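Local coordinates for cytoplasmic protein (PDB 7LPO) that probably hydrolyses the beta-glucosidic bond of steryl glucosides, as a sterylglucosidase of glycoside hydrolase family 5, at residues 112-116 with 239-243; 448-454 with 516-522; 749-753 with 764-768. One frame throughout, in Å; residues are numbered along the deposited sequence.

Contact 2 is the core of the set: most of its residues are buried, and it joins neighbouring strands of the (beta/alpha)8 barrel of the family 5 fold by main-chain bonds, with polar side chains meeting at a pocket. Contact 3 is also buried but lies in the C-terminal domain, where two sheets meet through apolar side chains and an indole face. Contact 1 is partly buried near the barrel surface, joining a turn to a helix by van der Waals contact and bridging waters. Centres of contacts 1 and 2 are 28 Å apart, those of 2 and 3 27 Å, and those of 1 and 3 49 Å, with the middle of the chain between them. None touches another.

Contact 1: residues 112-116 with 239-243; sequences GPKEY and HFIDA
P113 CB lies 3.6 Å from H239 NE2, and K114 CE comes within 4.1 Å of the same nitrogen, both van der Waals contacts, the lysine chain crossing the histidine at about a right angle. H239 ND1 is hydrogen-bonded to F235 O one helical turn earlier, which helps to set the ring's rotation and leaves its CD2-NE2 side to the loop. One turn further along, in an apolar contact, Y116 CE1 rests 3.9 Å from A243 CB. Y116 CG lies opposite its carbonyl carbon (chi1 -58°), which swings the phenol toward the helix; its OH approaches D242 CB at 3.3 Å, ring and carboxylate planes standing 69° apart.

A type II beta turn, G112 to E115, presents P113 and K114 to helix 232-254 of the barrel, and Y116 follows directly after it. K114 N is hydrogen-bonded to the carboxylate oxygen OE2 of E109.

Water supplies the polar links. Y116 OH donates to one water at 2.5 Å, which in turn donates to H239 O at 3.0 Å. A second water donates to Y116 OH at 2.6 Å and, weakly, to D242 OD2.

As for charge, K114 NZ stays 5.0 Å from D242 OD2, whereas D242 OD1 forms a salt bridge with R415.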
loop_
_atom_site.group_PDB
_atom_site.type_symbol
_atom_site.label_atom_id
_atom_site.label_comp_id
_atom_site.label_asym_id
_atom_site.label_seq_id
_atom_site.Cartn_x
_atom_site.Cartn_y
_atom_site.Cartn_z
ATOM N N GLY A 112 -5.866 23.585 -7.559
ATOM C CA GLY A 112 -7.136 24.020 -7.032
ATOM C C GLY A 112 -8.241 23.108 -7.515
ATOM O O GLY A 112 -8.041 22.280 -8.412
ATOM N N PRO A 113 -9.437 23.247 -6.937
ATOM C CA PRO A 113 -10.563 22.407 -7.373
ATOM C C PRO A 113 -10.791 22.466 -8.875
ATOM O O PRO A 113 -10.980 23.548 -9.439
ATOM C CB PRO A 113 -11.766 22.979 -6.609
ATOM C CG PRO A 113 -11.204 23.811 -5.519
ATOM C CD PRO A 113 -9.808 24.210 -5.886
ATOM N N LYS A 114 -10.764 21.305 -9.527
ATOM C CA LYS A 114 -11.001 21.148 -10.959
ATOM C C LYS A 114 -9.941 21.816 -11.825
ATOM O O LYS A 114 -10.157 21.998 -13.028
ATOM C CB LYS A 114 -12.394 21.659 -11.338
ATOM C CG LYS A 114 -13.490 20.686 -10.922
ATOM C CD LYS A 114 -14.869 21.297 -10.992
ATOM C CE LYS A 114 -15.899 20.349 -10.393
ATOM N NZ LYS A 114 -17.295 20.728 -10.770
ATOM N N GLU A 115 -8.790 22.155 -11.246
ATOM C CA GLU A 115 -7.610 22.603 -11.985
ATOM C C GLU A 115 -6.654 21.420 -12.055
ATOM O O GLU A 115 -5.789 21.248 -11.196
ATOM C CB GLU A 115 -6.962 23.802 -11.302
ATOM C CG GLU A 115 -7.639 25.132 -11.551
ATOM C CD GLU A 115 -6.842 26.299 -10.960
ATOM O OE1 GLU A 115 -7.078 26.660 -9.778
ATOM O OE2 GLU A 115 -5.979 26.862 -11.678
ATOM N N TYR A 116 -6.806 20.585 -13.078
ATOM C CA TYR A 116 -6.081 19.331 -13.168
ATOM C C TYR A 116 -4.735 19.526 -13.857
ATOM O O TYR A 116 -4.636 20.215 -14.879
ATOM C CB TYR A 116 -6.919 18.287 -13.916
ATOM C CG TYR A 116 -8.262 18.014 -13.273
ATOM C CD1 TYR A 116 -8.348 17.403 -12.028
ATOM C CD2 TYR A 116 -9.444 18.369 -13.912
ATOM C CE1 TYR A 116 -9.574 17.155 -11.435
ATOM C CE2 TYR A 116 -10.670 18.132 -13.328
ATOM C CZ TYR A 116 -10.729 17.519 -12.090
ATOM O OH TYR A 116 -11.949 17.288 -11.513
ATOM N N HIS A 239 -14.627 15.348 -5.785
ATOM C CA HIS A 239 -13.392 15.891 -6.350
ATOM C C HIS A 239 -12.324 14.804 -6.467
ATOM O O HIS A 239 -11.575 14.762 -7.451
ATOM C CB HIS A 239 -12.891 17.073 -5.510
ATOM C CG HIS A 239 -13.566 18.372 -5.837
ATOM N ND1 HIS A 239 -14.741 18.771 -5.235
ATOM C CD2 HIS A 239 -13.241 19.356 -6.712
ATOM C CE1 HIS A 239 -15.109 19.945 -5.723
ATOM N NE2 HIS A 239 -14.220 20.320 -6.627
ATOM N N PHE A 240 -12.263 13.888 -5.498
ATOM C CA PHE A 240 -11.283 12.805 -5.577
ATOM C C PHE A 240 -11.610 11.855 -6.725
ATOM O O PHE A 240 -10.731 11.474 -7.505
ATOM C CB PHE A 240 -11.227 12.046 -4.248
ATOM C CG PHE A 240 -10.474 10.745 -4.325
ATOM C CD1 PHE A 240 -9.093 10.734 -4.437
ATOM C CD2 PHE A 240 -11.148 9.541 -4.303
ATOM C CE1 PHE A 240 -8.402 9.534 -4.523
ATOM C CE2 PHE A 240 -10.469 8.353 -4.383
ATOM C CZ PHE A 240 -9.096 8.343 -4.487
ATOM N N ILE A 241 -12.879 11.464 -6.841
ATOM C CA ILE A 241 -13.298 10.564 -7.910
ATOM C C ILE A 241 -13.157 11.240 -9.269
ATOM O O ILE A 241 -12.767 10.603 -10.256
ATOM C CB ILE A 241 -14.739 10.082 -7.642
ATOM C CG1 ILE A 241 -14.755 9.229 -6.363
ATOM C CG2 ILE A 241 -15.287 9.299 -8.828
ATOM C CD1 ILE A 241 -16.137 8.829 -5.875
ATOM N N ASP A 242 -13.448 12.543 -9.340
ATOM C CA ASP A 242 -13.256 13.272 -10.592
ATOM C C ASP A 242 -11.786 13.320 -10.981
ATOM O O ASP A 242 -11.444 13.195 -12.161
ATOM C CB ASP A 242 -13.797 14.699 -10.473
ATOM C CG ASP A 242 -15.307 14.779 -10.636
ATOM O OD1 ASP A 242 -15.955 13.718 -10.792
ATOM O OD2 ASP A 242 -15.848 15.916 -10.588
ATOM N N ALA A 243 -10.898 13.534 -10.011
ATOM C CA ALA A 243 -9.485 13.657 -10.344
ATOM C C ALA A 243 -8.935 12.338 -10.861
ATOM O O ALA A 243 -8.276 12.301 -11.905
ATOM C CB ALA A 243 -8.691 14.135 -9.135
HETATM O O HOH W 1 -11.830 17.293 -9.045
HETATM O O HOH W 2 -13.973 17.303 -13.156
#

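Contact 2: residues 448-454 with 516-522; sequences CSSPHFY and PTLVGEI
E521 OE1 is gripped by Y454 OH, which donates a 2.6 Å hydrogen bond, and by the amino nitrogen of a bound Tris, itself also bonded to Y454 OH. The hydroxyl meets OE1 on the anti side of the carboxylate, 18° out of its plane, and OE1 lies at the edge of the phenol ring, the two planes nearly perpendicular. OE2 forms a salt bridge with R100, so both ends of the carboxylate are held and its rotation is restrained.

H452 constrains the same glutamate by stacking. E521 CG sits over the centre of the imidazole, 3.5 Å from its centroid, a CH-pi contact. With CG beside the backbone N (chi1 -63°) and the chain extended, the carboxylate also lies against the ring, tilted only 24° from it, and E521 OE2 is 3.1 Å from H452 CE1. H452 ND1 is hydrogen-bonded to E271.

The segments belong to strands 447-449 and 518-522, parallel neighbours in the eight-stranded (beta/alpha) barrel characteristic of family 5. The Tris, probably from the crystallisation liquor, marks a pocket at the strand ends, consistent with the active site of this family. S449 bridges T517: its N donates to P516 O at 3.0 Å, and its O accepts from L518 N at 2.8 Å. Past the end of strand 447-449, P451 O accepts from G520 N at 2.9 Å, and F453 N donates almost straight to E521 O at 3.0 Å. The chain turns a corner at G520, whose lack of a side chain suits the closeness of the H452 ring.

Apolar groups complete the join: C448 SG packs 3.8 Å from L518 CB, and I522 CD1 meets the edge of the F453 ring, which also touches helix 490-512.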
loop_
_atom_site.group_PDB
_atom_site.type_symbol
_atom_site.label_atom_id
_atom_site.label_comp_id
_atom_site.label_asym_id
_atom_site.label_seq_id
_atom_site.Cartn_x
_atom_site.Cartn_y
_atom_site.Cartn_z
ATOM N N CYS A 448 -10.456 -8.525 -8.071
ATOM C CA CYS A 448 -9.352 -9.164 -7.368
ATOM C C CYS A 448 -9.234 -8.480 -6.017
ATOM O O CYS A 448 -9.261 -7.253 -5.941
ATOM C CB CYS A 448 -8.038 -9.039 -8.163
ATOM S SG CYS A 448 -6.534 -9.631 -7.312
ATOM N N SER A 449 -9.127 -9.266 -4.961
ATOM C CA SER A 449 -8.941 -8.731 -3.621
ATOM C C SER A 449 -7.488 -8.303 -3.467
ATOM O O SER A 449 -6.578 -9.030 -3.875
ATOM C CB SER A 449 -9.313 -9.795 -2.585
ATOM O OG SER A 449 -9.248 -9.267 -1.276
ATOM N N SER A 450 -7.261 -7.119 -2.896
ATOM C CA SER A 450 -5.917 -6.540 -2.828
ATOM C C SER A 450 -5.604 -6.036 -1.425
ATOM O O SER A 450 -5.263 -4.868 -1.235
ATOM C CB SER A 450 -5.769 -5.418 -3.857
ATOM O OG SER A 450 -6.675 -4.344 -3.622
ATOM N N PRO A 451 -5.647 -6.907 -0.423
ATOM C CA PRO A 451 -5.242 -6.486 0.922
ATOM C C PRO A 451 -3.745 -6.209 0.992
ATOM O O PRO A 451 -2.951 -6.656 0.160
ATOM C CB PRO A 451 -5.621 -7.686 1.793
ATOM C CG PRO A 451 -5.372 -8.869 0.871
ATOM C CD PRO A 451 -5.797 -8.372 -0.521
ATOM N N HIS A 452 -3.362 -5.457 2.018
ATOM C CA HIS A 452 -1.962 -5.299 2.377
ATOM C C HIS A 452 -1.647 -6.184 3.576
ATOM O O HIS A 452 -2.525 -6.513 4.377
ATOM C CB HIS A 452 -1.632 -3.840 2.693
ATOM C CG HIS A 452 -1.922 -2.902 1.560
ATOM N ND1 HIS A 452 -1.797 -1.536 1.678
ATOM C CD2 HIS A 452 -2.327 -3.134 0.288
ATOM C CE1 HIS A 452 -2.123 -0.966 0.533
ATOM N NE2 HIS A 452 -2.445 -1.912 -0.329
ATOM N N PHE A 453 -0.390 -6.604 3.674
ATOM C CA PHE A 453 0.066 -7.325 4.851
ATOM C C PHE A 453 1.495 -6.939 5.177
ATOM O O PHE A 453 2.367 -6.986 4.305
ATOM C CB PHE A 453 0.006 -8.841 4.677
ATOM C CG PHE A 453 0.535 -9.578 5.868
ATOM C CD1 PHE A 453 -0.295 -9.877 6.931
ATOM C CD2 PHE A 453 1.870 -9.933 5.950
ATOM C CE1 PHE A 453 0.190 -10.534 8.048
ATOM C CE2 PHE A 453 2.352 -10.594 7.069
ATOM C CZ PHE A 453 1.505 -10.885 8.118
ATOM N N TYR A 454 1.736 -6.594 6.436
ATOM C CA TYR A 454 3.074 -6.341 6.942
ATOM C C TYR A 454 3.307 -7.177 8.187
ATOM O O TYR A 454 2.413 -7.313 9.025
ATOM C CB TYR A 454 3.280 -4.859 7.277
ATOM C CG TYR A 454 3.406 -3.987 6.053
ATOM C CD1 TYR A 454 4.637 -3.775 5.453
ATOM C CD2 TYR A 454 2.291 -3.379 5.493
ATOM C CE1 TYR A 454 4.755 -2.989 4.325
ATOM C CE2 TYR A 454 2.402 -2.586 4.376
ATOM C CZ TYR A 454 3.638 -2.396 3.796
ATOM O OH TYR A 454 3.757 -1.593 2.690
ATOM N N PRO A 516 -9.263 -13.837 -7.713
ATOM C CA PRO A 516 -7.870 -13.890 -7.256
ATOM C C PRO A 516 -7.644 -12.990 -6.053
ATOM O O PRO A 516 -8.450 -12.118 -5.727
ATOM C CB PRO A 516 -7.066 -13.404 -8.467
ATOM C CG PRO A 516 -8.040 -13.410 -9.631
ATOM C CD PRO A 516 -9.401 -13.202 -9.029
ATOM N N THR A 517 -6.522 -13.230 -5.383
ATOM C CA THR A 517 -6.029 -12.373 -4.317
ATOM C C THR A 517 -4.627 -11.897 -4.679
ATOM O O THR A 517 -3.807 -12.678 -5.175
ATOM C CB THR A 517 -5.988 -13.099 -2.973
ATOM O OG1 THR A 517 -7.279 -13.636 -2.664
ATOM C CG2 THR A 517 -5.553 -12.132 -1.871
ATOM N N LEU A 518 -4.350 -10.619 -4.426
ATOM C CA LEU A 518 -3.030 -10.056 -4.666
ATOM C C LEU A 518 -2.670 -9.201 -3.468
ATOM O O LEU A 518 -3.447 -8.327 -3.077
ATOM C CB LEU A 518 -3.016 -9.241 -5.955
ATOM C CG LEU A 518 -1.705 -8.629 -6.445
ATOM C CD1 LEU A 518 -1.802 -8.284 -7.929
ATOM C CD2 LEU A 518 -1.377 -7.392 -5.653
ATOM N N VAL A 519 -1.511 -9.463 -2.869
ATOM C CA VAL A 519 -1.087 -8.705 -1.695
ATOM C C VAL A 519 -0.478 -7.407 -2.214
ATOM O O VAL A 519 0.681 -7.370 -2.635
ATOM C CB VAL A 519 -0.108 -9.486 -0.819
ATOM C CG1 VAL A 519 0.292 -8.642 0.373
ATOM C CG2 VAL A 519 -0.729 -10.810 -0.364
ATOM N N GLY A 520 -1.268 -6.332 -2.189
ATOM C CA GLY A 520 -0.864 -5.104 -2.856
ATOM C C GLY A 520 0.337 -4.421 -2.241
ATOM O O GLY A 520 1.015 -3.648 -2.924
ATOM N N GLU A 521 0.584 -4.647 -0.960
ATOM C CA GLU A 521 1.788 -4.164 -0.303
ATOM C C GLU A 521 2.282 -5.209 0.684
ATOM O O GLU A 521 1.494 -5.769 1.453
ATOM C CB GLU A 521 1.555 -2.857 0.461
ATOM C CG GLU A 521 1.152 -1.672 -0.369
ATOM C CD GLU A 521 1.131 -0.379 0.453
ATOM O OE1 GLU A 521 1.722 -0.358 1.562
ATOM O OE2 GLU A 521 0.507 0.602 -0.007
ATOM N N ILE A 522 3.592 -5.437 0.680
ATOM C CA ILE A 522 4.256 -6.283 1.668
ATOM C C ILE A 522 5.734 -5.935 1.618
ATOM O O ILE A 522 6.272 -5.646 0.544
ATOM C CB ILE A 522 3.994 -7.787 1.401
ATOM C CG1 ILE A 522 4.720 -8.660 2.433
ATOM C CG2 ILE A 522 4.418 -8.188 -0.000
ATOM C CD1 ILE A 522 4.193 -10.075 2.502
#

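Contact 3: residues 749-753 with 764-768; sequences TLRWW and YTIEV
W752 and I766 form the tight part of this contact. I766 CB stands over the six-membered ring of the indole, 3.8 Å from its centroid and 18° off the normal, a CH-pi contact over the face. The side chains run antiparallel alongside each other, so the isoleucine meets the ring at several points: CG2 approaches W752 CZ3 at 3.6 Å, while CD1 lies above the same face, toward the rim. With its CG1 opposite the backbone N (chi1 -171°), I766 sends CD1 on toward L750, and the tips meet, CD2 of L750 to CD1 of I766, at 3.7 Å. The far end of the indole reaches the strand itself, W752 CZ2 coming 3.6 Å from T765 O, and W752 CH2 is 4.0 Å from Y764 CB.

These strands do not pair with one another. Their axes pass 10.5 Å apart at 153°, the geometry of two facing sheets in a beta-sandwich, consistent with the C-terminal domain of the family. Strand 749-753 pairs with 707-710 and 742-746, whereas 764-768 belongs to the sheet containing 689-696 and 734-738; I736 and A738 of the latter also line the interface. The buried indole nitrogen NE1 of W752 is satisfied by H740 O.

Packing is looser toward V768, where L750 CD2 comes only within 4.3 Å of V768 CG2. The outer faces are the more open side: T765 and R751 have CB directed away from the interface, and both are partly exposed. The R751 guanidinium instead forms a salt bridge with D646 and a hydrogen bond with Q746, and W753, partly exposed, has a cation-pi contact with R742.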
loop_
_atom_site.group_PDB
_atom_site.type_symbol
_atom_site.label_atom_id
_atom_site.label_comp_id
_atom_site.label_asym_id
_atom_site.label_seq_id
_atom_site.Cartn_x
_atom_site.Cartn_y
_atom_site.Cartn_z
ATOM N N THR A 749 14.557 -18.530 -17.750
ATOM C CA THR A 749 13.246 -19.123 -17.970
ATOM C C THR A 749 13.365 -20.635 -18.055
ATOM O O THR A 749 14.229 -21.156 -18.771
ATOM C CB THR A 749 12.609 -18.588 -19.259
ATOM O OG1 THR A 749 12.628 -17.155 -19.254
ATOM C CG2 THR A 749 11.161 -19.071 -19.402
ATOM N N LEU A 750 12.496 -21.329 -17.326
ATOM C CA LEU A 750 12.311 -22.767 -17.443
ATOM C C LEU A 750 10.950 -23.030 -18.073
ATOM O O LEU A 750 9.943 -22.460 -17.641
ATOM C CB LEU A 750 12.401 -23.436 -16.073
ATOM C CG LEU A 750 11.930 -24.885 -15.999
ATOM C CD1 LEU A 750 12.724 -25.743 -16.947
ATOM C CD2 LEU A 750 12.069 -25.379 -14.582
ATOM N N ARG A 751 10.923 -23.881 -19.096
ATOM C CA ARG A 751 9.697 -24.226 -19.805
ATOM C C ARG A 751 9.417 -25.700 -19.580
ATOM O O ARG A 751 10.315 -26.529 -19.732
ATOM C CB ARG A 751 9.816 -23.921 -21.299
ATOM C CG ARG A 751 9.983 -22.442 -21.586
ATOM C CD ARG A 751 9.801 -22.113 -23.061
ATOM N NE ARG A 751 9.795 -20.665 -23.274
ATOM C CZ ARG A 751 10.884 -19.942 -23.530
ATOM N NH1 ARG A 751 12.071 -20.531 -23.617
ATOM N NH2 ARG A 751 10.789 -18.630 -23.702
ATOM N N TRP A 752 8.175 -26.022 -19.227
ATOM C CA TRP A 752 7.809 -27.342 -18.726
ATOM C C TRP A 752 6.554 -27.826 -19.443
ATOM O O TRP A 752 5.445 -27.351 -19.163
ATOM C CB TRP A 752 7.609 -27.282 -17.215
ATOM C CG TRP A 752 7.354 -28.598 -16.560
ATOM C CD1 TRP A 752 7.623 -29.838 -17.065
ATOM C CD2 TRP A 752 6.781 -28.809 -15.266
ATOM N NE1 TRP A 752 7.250 -30.805 -16.166
ATOM C CE2 TRP A 752 6.726 -30.198 -15.055
ATOM C CE3 TRP A 752 6.305 -27.958 -14.268
ATOM C CZ2 TRP A 752 6.224 -30.750 -13.887
ATOM C CZ3 TRP A 752 5.806 -28.510 -13.115
ATOM C CH2 TRP A 752 5.771 -29.890 -12.929
ATOM N N TRP A 753 6.737 -28.752 -20.381
ATOM C CA TRP A 753 5.635 -29.383 -21.091
ATOM C C TRP A 753 5.269 -30.686 -20.398
ATOM O O TRP A 753 6.152 -31.439 -19.970
ATOM C CB TRP A 753 5.998 -29.699 -22.544
ATOM C CG TRP A 753 6.323 -28.533 -23.425
ATOM C CD1 TRP A 753 5.498 -27.937 -24.327
ATOM C CD2 TRP A 753 7.576 -27.855 -23.520
ATOM N NE1 TRP A 753 6.153 -26.921 -24.975
ATOM C CE2 TRP A 753 7.432 -26.846 -24.491
ATOM C CE3 TRP A 753 8.807 -28.001 -22.876
ATOM C CZ2 TRP A 753 8.468 -25.986 -24.827
ATOM C CZ3 TRP A 753 9.834 -27.147 -23.214
ATOM C CH2 TRP A 753 9.661 -26.159 -24.179
ATOM N N TYR A 764 1.450 -32.948 -10.337
ATOM C CA TYR A 764 2.806 -33.053 -10.848
ATOM C C TYR A 764 3.737 -32.187 -10.001
ATOM O O TYR A 764 3.311 -31.231 -9.351
ATOM C CB TYR A 764 2.867 -32.601 -12.303
ATOM C CG TYR A 764 1.968 -33.337 -13.266
ATOM C CD1 TYR A 764 1.224 -34.435 -12.872
ATOM C CD2 TYR A 764 1.884 -32.933 -14.590
ATOM C CE1 TYR A 764 0.416 -35.108 -13.772
ATOM C CE2 TYR A 764 1.084 -33.585 -15.484
ATOM C CZ TYR A 764 0.349 -34.669 -15.077
ATOM O OH TYR A 764 -0.445 -35.311 -15.996
ATOM N N THR A 765 5.023 -32.531 -10.012
ATOM C CA THR A 765 6.008 -31.786 -9.242
ATOM C C THR A 765 7.260 -31.561 -10.074
ATOM O O THR A 765 7.608 -32.361 -10.947
ATOM C CB THR A 765 6.404 -32.506 -7.936
ATOM O OG1 THR A 765 7.066 -33.747 -8.241
ATOM C CG2 THR A 765 5.180 -32.769 -7.074
ATOM N N ILE A 766 7.949 -30.466 -9.771
ATOM C CA ILE A 766 9.232 -30.143 -10.381
ATOM C C ILE A 766 10.130 -29.604 -9.280
ATOM O O ILE A 766 9.697 -28.774 -8.473
ATOM C CB ILE A 766 9.089 -29.126 -11.535
ATOM C CG1 ILE A 766 10.417 -29.005 -12.282
ATOM C CG2 ILE A 766 8.628 -27.768 -11.032
ATOM C CD1 ILE A 766 10.276 -28.450 -13.689
ATOM N N GLU A 767 11.369 -30.086 -9.238
ATOM C CA GLU A 767 12.344 -29.671 -8.241
ATOM C C GLU A 767 13.601 -29.166 -8.935
ATOM O O GLU A 767 14.049 -29.743 -9.930
ATOM C CB GLU A 767 12.681 -30.818 -7.295
ATOM C CG GLU A 767 11.456 -31.426 -6.639
ATOM C CD GLU A 767 11.711 -32.811 -6.085
ATOM O OE1 GLU A 767 12.321 -32.904 -4.998
ATOM O OE2 GLU A 767 11.299 -33.804 -6.736
ATOM N N VAL A 768 14.159 -28.085 -8.400
ATOM C CA VAL A 768 15.296 -27.399 -8.996
ATOM C C VAL A 768 16.292 -27.071 -7.896
ATOM O O VAL A 768 15.902 -26.724 -6.775
ATOM C CB VAL A 768 14.855 -26.111 -9.722
ATOM C CG1 VAL A 768 16.069 -25.364 -10.297
ATOM C CG2 VAL A 768 13.841 -26.425 -10.806
#